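Local coordinates for protein annexin B22 (Schistosoma mansoni, PDB 4MDU) that binds acidic phospholipid membranes in a calcium-dependent manner, aggregates liposomes when calcium is present and takes part in host-parasite interaction and worm reproduction, at residues F135-K144 with L182-D192; I241-Y250 with L280-I288. All coordinates share one frame; numbering follows the deposited sequence.

Interaction 1 (F135-K144 with L182-D192); sequences FTTLWNDEMK and LLSLVQAERDD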
loop_
_atom_site.group_PDB
_atom_site.type_symbol
_atom_site.label_atom_id
_atom_site.label_comp_id
_atom_site.label_asym_id
_atom_site.label_seq_id
_atom_site.Cartn_x
_atom_site.Cartn_y
_atom_site.Cartn_z
ATOM N N PHE B 135 1.905 5.792 14.219
ATOM C CA PHE B 135 1.659 4.930 15.382
ATOM C C PHE B 135 2.856 4.071 15.737
ATOM O O PHE B 135 3.180 3.896 16.916
ATOM C CB PHE B 135 0.431 4.053 15.165
ATOM C CG PHE B 135 -0.849 4.820 15.178
ATOM C CD1 PHE B 135 -0.974 5.952 15.965
ATOM C CD2 PHE B 135 -1.918 4.430 14.393
ATOM C CE1 PHE B 135 -2.162 6.682 15.983
ATOM C CE2 PHE B 135 -3.112 5.151 14.405
ATOM C CZ PHE B 135 -3.230 6.279 15.193
ATOM N N THR B 136 3.510 3.523 14.718
ATOM C CA THR B 136 4.740 2.766 14.930
ATOM C C THR B 136 5.708 3.497 15.857
ATOM O O THR B 136 6.348 2.877 16.707
ATOM C CB THR B 136 5.441 2.470 13.594
ATOM O OG1 THR B 136 4.708 1.453 12.902
ATOM C CG2 THR B 136 6.839 1.989 13.824
ATOM N N THR B 137 5.791 4.819 15.711
ATOM C CA THR B 137 6.813 5.593 16.411
ATOM C C THR B 137 6.395 6.150 17.777
ATOM O O THR B 137 7.147 6.903 18.394
ATOM C CB THR B 137 7.300 6.775 15.550
ATOM O OG1 THR B 137 6.237 7.730 15.430
ATOM C CG2 THR B 137 7.698 6.292 14.166
ATOM N N LEU B 138 5.216 5.784 18.267
ATOM C CA LEU B 138 4.770 6.324 19.552
ATOM C C LEU B 138 4.718 5.256 20.627
ATOM O O LEU B 138 4.061 4.223 20.457
ATOM C CB LEU B 138 3.389 6.980 19.427
ATOM C CG LEU B 138 3.301 8.179 18.477
ATOM C CD1 LEU B 138 1.846 8.555 18.224
ATOM C CD2 LEU B 138 4.090 9.368 19.029
ATOM N N TRP B 139 5.385 5.505 21.745
ATOM C CA TRP B 139 5.188 4.618 22.885
ATOM C C TRP B 139 4.006 5.089 23.743
ATOM O O TRP B 139 3.352 6.091 23.430
ATOM C CB TRP B 139 6.470 4.414 23.699
ATOM C CG TRP B 139 6.590 2.984 24.132
ATOM C CD1 TRP B 139 6.389 2.481 25.395
ATOM C CD2 TRP B 139 6.886 1.852 23.292
ATOM N NE1 TRP B 139 6.565 1.118 25.389
ATOM C CE2 TRP B 139 6.862 0.706 24.112
ATOM C CE3 TRP B 139 7.185 1.701 21.931
ATOM C CZ2 TRP B 139 7.131 -0.572 23.618
ATOM C CZ3 TRP B 139 7.450 0.424 21.442
ATOM C CH2 TRP B 139 7.418 -0.693 22.287
ATOM N N ASN B 140 3.725 4.354 24.811
ATOM C CA ASN B 140 2.473 4.517 25.542
ATOM C C ASN B 140 2.089 5.950 25.912
ATOM O O ASN B 140 0.985 6.412 25.596
ATOM C CB ASN B 140 2.456 3.604 26.781
ATOM C CG ASN B 140 2.411 2.132 26.411
ATOM O OD1 ASN B 140 1.968 1.771 25.313
ATOM N ND2 ASN B 140 2.881 1.269 27.319
ATOM N N ASP B 141 2.984 6.637 26.605
ATOM C CA ASP B 141 2.721 7.992 27.066
ATOM C C ASP B 141 2.607 8.999 25.918
ATOM O O ASP B 141 1.809 9.934 25.973
ATOM C CB ASP B 141 3.804 8.416 28.046
ATOM C CG ASP B 141 3.690 7.672 29.369
ATOM O OD1 ASP B 141 2.554 7.333 29.727
ATOM O OD2 ASP B 141 4.709 7.421 30.034
ATOM N N GLU B 142 3.412 8.799 24.883
ATOM C CA GLU B 142 3.368 9.664 23.710
ATOM C C GLU B 142 2.034 9.489 23.021
ATOM O O GLU B 142 1.393 10.465 22.637
ATOM C CB GLU B 142 4.533 9.320 22.779
ATOM C CG GLU B 142 5.869 9.566 23.483
ATOM C CD GLU B 142 7.072 8.967 22.766
ATOM O OE1 GLU B 142 6.926 7.905 22.125
ATOM O OE2 GLU B 142 8.173 9.561 22.861
ATOM N N MET B 143 1.605 8.235 22.913
ATOM C CA MET B 143 0.363 7.897 22.238
ATOM C C MET B 143 -0.818 8.579 22.917
ATOM O O MET B 143 -1.708 9.122 22.237
ATOM C CB MET B 143 0.175 6.370 22.217
ATOM C CG MET B 143 -1.075 5.907 21.511
ATOM S SD MET B 143 -0.972 6.018 19.712
ATOM C CE MET B 143 -2.618 6.591 19.359
ATOM N N LYS B 144 -0.815 8.557 24.256
ATOM C CA LYS B 144 -1.888 9.170 25.050
ATOM C C LYS B 144 -1.867 10.680 24.874
ATOM O O LYS B 144 -2.917 11.315 24.786
ATOM C CB LYS B 144 -1.775 8.809 26.551
ATOM C CG LYS B 144 -1.961 7.322 26.852
ATOM C CD LYS B 144 -1.715 7.004 28.326
ATOM C CE LYS B 144 -1.767 5.512 28.606
ATOM N NZ LYS B 144 -1.730 5.208 30.083
ATOM N N LEU B 182 -3.742 -2.177 14.573
ATOM C CA LEU B 182 -3.659 -0.717 14.632
ATOM C C LEU B 182 -4.234 -0.218 15.955
ATOM O O LEU B 182 -3.597 0.564 16.662
ATOM C CB LEU B 182 -4.424 -0.102 13.458
ATOM C CG LEU B 182 -3.843 1.143 12.785
ATOM C CD1 LEU B 182 -2.386 0.935 12.487
ATOM C CD2 LEU B 182 -4.618 1.475 11.493
ATOM N N LEU B 183 -5.437 -0.689 16.286
ATOM C CA LEU B 183 -6.097 -0.370 17.561
ATOM C C LEU B 183 -5.287 -0.752 18.796
ATOM O O LEU B 183 -5.346 -0.060 19.811
ATOM C CB LEU B 183 -7.468 -1.046 17.653
ATOM C CG LEU B 183 -8.721 -0.233 17.319
ATOM C CD1 LEU B 183 -8.446 1.271 17.353
ATOM C CD2 LEU B 183 -9.277 -0.657 15.973
ATOM N N SER B 184 -4.554 -1.859 18.726
ATOM C CA SER B 184 -3.745 -2.272 19.873
ATOM C C SER B 184 -2.626 -1.273 20.153
ATOM O O SER B 184 -2.327 -0.988 21.310
ATOM C CB SER B 184 -3.172 -3.682 19.692
ATOM O OG SER B 184 -2.062 -3.682 18.816
ATOM N N LEU B 185 -2.014 -0.728 19.101
ATOM C CA LEU B 185 -1.041 0.330 19.319
ATOM C C LEU B 185 -1.695 1.539 19.985
ATOM O O LEU B 185 -1.150 2.124 20.924
ATOM C CB LEU B 185 -0.356 0.765 18.006
ATOM C CG LEU B 185 0.507 -0.270 17.282
ATOM C CD1 LEU B 185 1.160 0.339 16.040
ATOM C CD2 LEU B 185 1.567 -0.872 18.223
ATOM N N VAL B 186 -2.854 1.936 19.483
ATOM C CA VAL B 186 -3.530 3.109 20.028
ATOM C C VAL B 186 -4.031 2.839 21.469
ATOM O O VAL B 186 -4.213 3.756 22.262
ATOM C CB VAL B 186 -4.663 3.558 19.105
ATOM C CG1 VAL B 186 -5.500 4.641 19.757
ATOM C CG2 VAL B 186 -4.069 4.065 17.771
ATOM N N GLN B 187 -4.206 1.572 21.816
ATOM C CA GLN B 187 -4.498 1.214 23.209
ATOM C C GLN B 187 -3.460 1.786 24.187
ATOM O O GLN B 187 -3.778 2.046 25.342
ATOM C CB GLN B 187 -4.554 -0.306 23.387
ATOM C CG GLN B 187 -5.617 -1.011 22.575
ATOM C CD GLN B 187 -7.026 -0.663 23.015
ATOM O OE1 GLN B 187 -7.226 0.066 23.989
ATOM N NE2 GLN B 187 -8.015 -1.187 22.296
ATOM N N ALA B 188 -2.221 1.955 23.731
ATOM C CA ALA B 188 -1.146 2.445 24.604
ATOM C C ALA B 188 -0.926 1.520 25.809
ATOM O O ALA B 188 -0.753 1.995 26.941
ATOM C CB ALA B 188 -1.457 3.873 25.088
ATOM N N GLU B 189 -0.968 0.207 25.578
ATOM C CA GLU B 189 -0.620 -0.750 26.624
ATOM C C GLU B 189 0.506 -1.662 26.172
ATOM O O GLU B 189 0.469 -2.868 26.413
ATOM C CB GLU B 189 -1.839 -1.573 27.053
ATOM C CG GLU B 189 -2.823 -0.787 27.918
ATOM C CD GLU B 189 -4.039 -1.614 28.302
ATOM O OE1 GLU B 189 -3.846 -2.751 28.785
ATOM O OE2 GLU B 189 -5.182 -1.129 28.129
ATOM N N ARG B 190 1.501 -1.087 25.507
ATOM C CA ARG B 190 2.694 -1.848 25.144
ATOM C C ARG B 190 3.539 -2.035 26.409
ATOM O O ARG B 190 3.386 -1.275 27.370
ATOM C CB ARG B 190 3.478 -1.111 24.050
ATOM C CG ARG B 190 2.601 -0.644 22.893
ATOM C CD ARG B 190 3.306 0.323 21.930
ATOM N NE ARG B 190 4.031 -0.428 20.925
ATOM C CZ ARG B 190 4.607 0.075 19.841
ATOM N NH1 ARG B 190 4.550 1.378 19.545
ATOM N NH2 ARG B 190 5.231 -0.764 19.035
ATOM N N ASP B 191 4.412 -3.040 26.430
ATOM C CA ASP B 191 5.290 -3.218 27.580
ATOM C C ASP B 191 6.091 -1.966 27.828
ATOM O O ASP B 191 6.518 -1.298 26.890
ATOM C CB ASP B 191 6.267 -4.372 27.385
ATOM C CG ASP B 191 5.574 -5.697 27.178
ATOM O OD1 ASP B 191 4.348 -5.793 27.439
ATOM O OD2 ASP B 191 6.262 -6.636 26.731
ATOM N N ASP B 192 6.321 -1.676 29.098
ATOM C CA ASP B 192 7.101 -0.519 29.503
ATOM C C ASP B 192 8.429 -0.923 30.131
ATOM O O ASP B 192 8.618 -2.057 30.561
ATOM C CB ASP B 192 6.307 0.328 30.513
ATOM C CG ASP B 192 5.248 1.183 29.852
ATOM O OD1 ASP B 192 5.593 1.948 28.912
ATOM O OD2 ASP B 192 4.069 1.084 30.274
HETATM O O HOH W 1 7.115 0.116 17.253
HETATM O O HOH W 2 1.359 2.949 22.031
HETATM O O HOH W 3 5.439 5.202 27.988
HETATM O O HOH W 4 -2.765 2.689 28.937
#
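N140 and W139, at the turn between helices 128-136 and 140-156, grip the tail R190-D192 in a mixed polar and apolar contact at the edge of the second annexin repeat, where the chain leaves helix 177-187. The amide of N140 pairs with both backbone polar groups of R190: OD1 accepts from R190 N at 2.9 Å, in its carbonyl plane and on a lone pair, while ND2 donates to R190 O at 2.6 Å and, more weakly, to the carboxylate of D192. The two bonds to R190 together fix the rotation of the amide and tie down the tail just past A188, the first residue beyond the helix, which has positive phi. W139 donates from NE1 to D191 O at 2.8 Å, a partner lying in the indole plane. Over one face of the same indole the guanidinium of R190 is stacked, centres 3.9 Å apart and planes at 19°, with CD above the six-membered ring; a bend at chi3 (86°) turns the group flat onto it. L185 CD2 covers the other guanidinium face, NH1 reaches L138 O weakly, and a water joins NH2 to T136 O. The remainder is apolar: V186 CG2 sits over the face of F135, 3.6 Å from the ring centroid, and also meets M143 CE, while L185 CD1 touches F135 CB. Helix 166-169 adds L166 against F135 and M143. On the side of the third repeat, helix 274-288 packs A282 and Y286 on T136, and helix 236-243 supplies C242 O to R190 NE.

Interaction 2 (I241-Y250 with L280-I288); sequences ICNRTPYQLY and LVAVLRYAI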
loop_
_atom_site.group_PDB
_atom_site.type_symbol
_atom_site.label_atom_id
_atom_site.label_comp_id
_atom_site.label_asym_id
_atom_site.label_seq_id
_atom_site.Cartn_x
_atom_site.Cartn_y
_atom_site.Cartn_z
ATOM N N ILE B 241 4.392 -8.748 18.541
ATOM C CA ILE B 241 5.063 -7.710 17.766
ATOM C C ILE B 241 4.700 -6.309 18.271
ATOM O O ILE B 241 5.580 -5.484 18.511
ATOM C CB ILE B 241 4.794 -7.866 16.260
ATOM C CG1 ILE B 241 5.412 -9.176 15.767
ATOM C CG2 ILE B 241 5.364 -6.683 15.474
ATOM C CD1 ILE B 241 6.888 -9.266 16.044
ATOM N N CYS B 242 3.411 -6.048 18.472
ATOM C CA CYS B 242 2.991 -4.704 18.865
ATOM C C CYS B 242 3.300 -4.323 20.313
ATOM O O CYS B 242 3.425 -3.140 20.612
ATOM C CB CYS B 242 1.516 -4.480 18.560
ATOM S SG CYS B 242 1.174 -4.567 16.807
ATOM N N ASN B 243 3.456 -5.301 21.207
ATOM C CA ASN B 243 3.670 -4.953 22.612
ATOM C C ASN B 243 5.083 -5.014 23.155
ATOM O O ASN B 243 5.399 -4.286 24.085
ATOM C CB ASN B 243 2.736 -5.768 23.529
ATOM C CG ASN B 243 1.282 -5.436 23.296
ATOM O OD1 ASN B 243 0.878 -4.275 23.383
ATOM N ND2 ASN B 243 0.493 -6.445 22.948
ATOM N N ARG B 244 5.934 -5.894 22.629
ATOM C CA ARG B 244 7.254 -6.033 23.242
ATOM C C ARG B 244 8.040 -4.756 23.030
ATOM O O ARG B 244 7.859 -4.091 22.025
ATOM C CB ARG B 244 8.019 -7.224 22.666
ATOM C CG ARG B 244 7.349 -8.558 22.903
ATOM C CD ARG B 244 7.009 -8.789 24.406
ATOM N NE ARG B 244 6.234 -10.019 24.540
ATOM C CZ ARG B 244 5.071 -10.128 25.170
ATOM N NH1 ARG B 244 4.533 -9.078 25.773
ATOM N NH2 ARG B 244 4.455 -11.306 25.206
ATOM N N THR B 245 8.909 -4.410 23.972
ATOM C CA THR B 245 9.729 -3.235 23.802
ATOM C C THR B 245 10.714 -3.474 22.650
ATOM O O THR B 245 10.979 -4.619 22.267
ATOM C CB THR B 245 10.511 -2.927 25.070
ATOM O OG1 THR B 245 11.591 -3.858 25.187
ATOM C CG2 THR B 245 9.592 -3.013 26.307
ATOM N N PRO B 246 11.270 -2.394 22.089
ATOM C CA PRO B 246 12.178 -2.647 20.969
ATOM C C PRO B 246 13.302 -3.598 21.383
ATOM O O PRO B 246 13.676 -4.474 20.608
ATOM C CB PRO B 246 12.716 -1.249 20.635
ATOM C CG PRO B 246 11.646 -0.316 21.141
ATOM C CD PRO B 246 11.167 -0.960 22.409
ATOM N N TYR B 247 13.796 -3.460 22.606
ATOM C CA TYR B 247 14.883 -4.320 23.091
ATOM C C TYR B 247 14.479 -5.797 23.165
ATOM O O TYR B 247 15.195 -6.673 22.654
ATOM C CB TYR B 247 15.425 -3.787 24.417
ATOM C CG TYR B 247 15.566 -2.279 24.375
ATOM C CD1 TYR B 247 16.656 -1.685 23.749
ATOM C CD2 TYR B 247 14.589 -1.452 24.913
ATOM C CE1 TYR B 247 16.777 -0.306 23.673
ATOM C CE2 TYR B 247 14.702 -0.077 24.846
ATOM C CZ TYR B 247 15.802 0.490 24.217
ATOM O OH TYR B 247 15.927 1.855 24.138
ATOM N N GLN B 248 13.313 -6.059 23.759
ATOM C CA GLN B 248 12.756 -7.415 23.834
ATOM C C GLN B 248 12.508 -8.034 22.453
ATOM O O GLN B 248 12.742 -9.234 22.265
ATOM C CB GLN B 248 11.450 -7.408 24.646
ATOM C CG GLN B 248 10.830 -8.787 24.867
ATOM C CD GLN B 248 11.705 -9.696 25.716
ATOM O OE1 GLN B 248 12.499 -9.231 26.535
ATOM N NE2 GLN B 248 11.581 -10.996 25.502
ATOM N N LEU B 249 12.025 -7.225 21.498
ATOM C CA LEU B 249 11.737 -7.708 20.144
ATOM C C LEU B 249 13.011 -8.165 19.469
ATOM O O LEU B 249 13.051 -9.189 18.786
ATOM C CB LEU B 249 11.113 -6.611 19.290
ATOM C CG LEU B 249 9.628 -6.750 19.047
ATOM C CD1 LEU B 249 9.147 -5.653 18.120
ATOM C CD2 LEU B 249 9.358 -8.115 18.470
ATOM N N TYR B 250 14.057 -7.378 19.652
ATOM C CA TYR B 250 15.339 -7.736 19.099
ATOM C C TYR B 250 15.778 -9.101 19.624
ATOM O O TYR B 250 16.031 -10.033 18.851
ATOM C CB TYR B 250 16.379 -6.688 19.434
ATOM C CG TYR B 250 17.703 -7.062 18.847
ATOM C CD1 TYR B 250 17.923 -6.961 17.480
ATOM C CD2 TYR B 250 18.718 -7.555 19.640
ATOM C CE1 TYR B 250 19.135 -7.316 16.918
ATOM C CE2 TYR B 250 19.937 -7.915 19.090
ATOM C CZ TYR B 250 20.140 -7.792 17.728
ATOM O OH TYR B 250 21.352 -8.149 17.176
ATOM N N LEU B 280 3.116 -4.811 10.863
ATOM C CA LEU B 280 4.004 -5.717 11.603
ATOM C C LEU B 280 5.460 -5.513 11.199
ATOM O O LEU B 280 6.349 -5.457 12.052
ATOM C CB LEU B 280 3.612 -7.177 11.366
ATOM C CG LEU B 280 2.228 -7.608 11.866
ATOM C CD1 LEU B 280 1.941 -9.067 11.537
ATOM C CD2 LEU B 280 2.162 -7.391 13.347
ATOM N N VAL B 281 5.712 -5.397 9.896
ATOM C CA VAL B 281 7.085 -5.221 9.428
ATOM C C VAL B 281 7.659 -3.909 9.922
ATOM O O VAL B 281 8.804 -3.859 10.406
ATOM C CB VAL B 281 7.203 -5.301 7.901
ATOM C CG1 VAL B 281 8.550 -4.737 7.460
ATOM C CG2 VAL B 281 7.021 -6.748 7.420
ATOM N N ALA B 282 6.858 -2.849 9.819
ATOM C CA ALA B 282 7.269 -1.554 10.361
ATOM C C ALA B 282 7.658 -1.670 11.842
ATOM O O ALA B 282 8.743 -1.233 12.243
ATOM C CB ALA B 282 6.172 -0.514 10.187
ATOM N N VAL B 283 6.769 -2.236 12.655
ATOM C CA VAL B 283 7.026 -2.316 14.096
ATOM C C VAL B 283 8.288 -3.129 14.412
ATOM O O VAL B 283 9.128 -2.704 15.211
ATOM C CB VAL B 283 5.825 -2.889 14.860
ATOM C CG1 VAL B 283 6.193 -3.163 16.346
ATOM C CG2 VAL B 283 4.615 -1.946 14.752
ATOM N N LEU B 284 8.433 -4.284 13.769
ATOM C CA LEU B 284 9.603 -5.140 13.991
ATOM C C LEU B 284 10.880 -4.409 13.604
ATOM O O LEU B 284 11.872 -4.416 14.352
ATOM C CB LEU B 284 9.494 -6.444 13.193
ATOM C CG LEU B 284 10.638 -7.451 13.389
ATOM C CD1 LEU B 284 10.919 -7.697 14.870
ATOM C CD2 LEU B 284 10.336 -8.754 12.644
ATOM N N ARG B 285 10.835 -3.759 12.442
ATOM C CA ARG B 285 12.014 -3.085 11.916
ATOM C C ARG B 285 12.305 -1.830 12.718
ATOM O O ARG B 285 13.460 -1.423 12.842
ATOM C CB ARG B 285 11.853 -2.786 10.421
ATOM C CG ARG B 285 11.815 -4.040 9.536
ATOM C CD ARG B 285 11.866 -3.686 8.015
ATOM N NE ARG B 285 13.158 -3.108 7.636
ATOM C CZ ARG B 285 13.390 -2.398 6.533
ATOM N NH1 ARG B 285 12.418 -2.145 5.655
ATOM N NH2 ARG B 285 14.604 -1.921 6.320
ATOM N N TYR B 286 11.264 -1.229 13.295
ATOM C CA TYR B 286 11.487 -0.099 14.187
ATOM C C TYR B 286 12.399 -0.535 15.329
ATOM O O TYR B 286 13.208 0.245 15.858
ATOM C CB TYR B 286 10.167 0.426 14.761
ATOM C CG TYR B 286 10.371 1.705 15.534
ATOM C CD1 TYR B 286 10.423 1.713 16.924
ATOM C CD2 TYR B 286 10.558 2.900 14.868
ATOM C CE1 TYR B 286 10.632 2.907 17.625
ATOM C CE2 TYR B 286 10.767 4.084 15.550
ATOM C CZ TYR B 286 10.806 4.093 16.915
ATOM O OH TYR B 286 11.027 5.302 17.550
ATOM N N ALA B 287 12.245 -1.793 15.714
ATOM C CA ALA B 287 13.078 -2.355 16.754
ATOM C C ALA B 287 14.437 -2.808 16.220
ATOM O O ALA B 287 15.461 -2.392 16.741
ATOM C CB ALA B 287 12.366 -3.498 17.450
ATOM N N ILE B 288 14.453 -3.649 15.189
ATOM C CA ILE B 288 15.695 -4.357 14.840
ATOM C C ILE B 288 16.462 -3.804 13.623
ATOM O O ILE B 288 17.568 -4.255 13.326
ATOM C CB ILE B 288 15.449 -5.854 14.620
ATOM C CG1 ILE B 288 14.687 -6.074 13.312
ATOM C CG2 ILE B 288 14.675 -6.450 15.792
ATOM C CD1 ILE B 288 14.723 -7.518 12.812
#
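I241, L249 and P246 pack against one side of helix 280-288 in a mostly apolar contact of the third annexin repeat, where segments 246-250 and 280-288 run nearly perpendicular, at 94° with axes 8.3 Å apart. The tight part has two centres. The methyl of A287 fits against the first turn of helix 246-260, 3.6 Å from P246 O, 3.9 Å from P246 CB and 3.8 Å from L249 CB. One turn earlier, V283 lies against the end of helix 236-243 with CG1 anti to the backbone N (chi1 171°), the branch that meets I241: it comes 3.2 Å from I241 O and 3.7 Å from I241 CG2 as the two side chains pass in opposite senses. L280 CD2 reaches the same I241 CG2, and L249 CD2 meets L284 CD1 at 3.9 Å. The looser margin is formed by partly exposed Y250 and I288. There CG2 and CB of I288 come to the ring edge, CG2 3.7 Å from Y250 CD1, the side chains crossing at about a right angle; H22 meets the Y250 ring edge-to-face. T245 is the N-cap of helix 246-260, OG1 accepting from Q248 N. No hydrogen bond passes between the segments, which implies that cohesion here rests on buried aliphatic carbon and on shape, while polar groups such as C242 O and Y286 OH are bonded to parts of the chain outside.

Interaction 1 closes before interaction 2 opens along the chain, yet their centres lie about 12 Å apart and they touch. The tail 190-192 of interaction 1 runs beside the end of helix 236-243 in interaction 2: D191 N and N243 O are 2.8 Å apart, a probable hydrogen bond that continues the one from R190, and W139 CH2 packs 3.4 Å from R244 O. A salt bridge between D191 OD2 and R244 NH1 adds to this seam between the second and third repeats. D128 and D275, both ligands of one calcium site, empty in this calcium-free structure, lie nearby: the L182 side chain is about 4 Å from that of D128, the L280 side chain about 9 Å from that of D275.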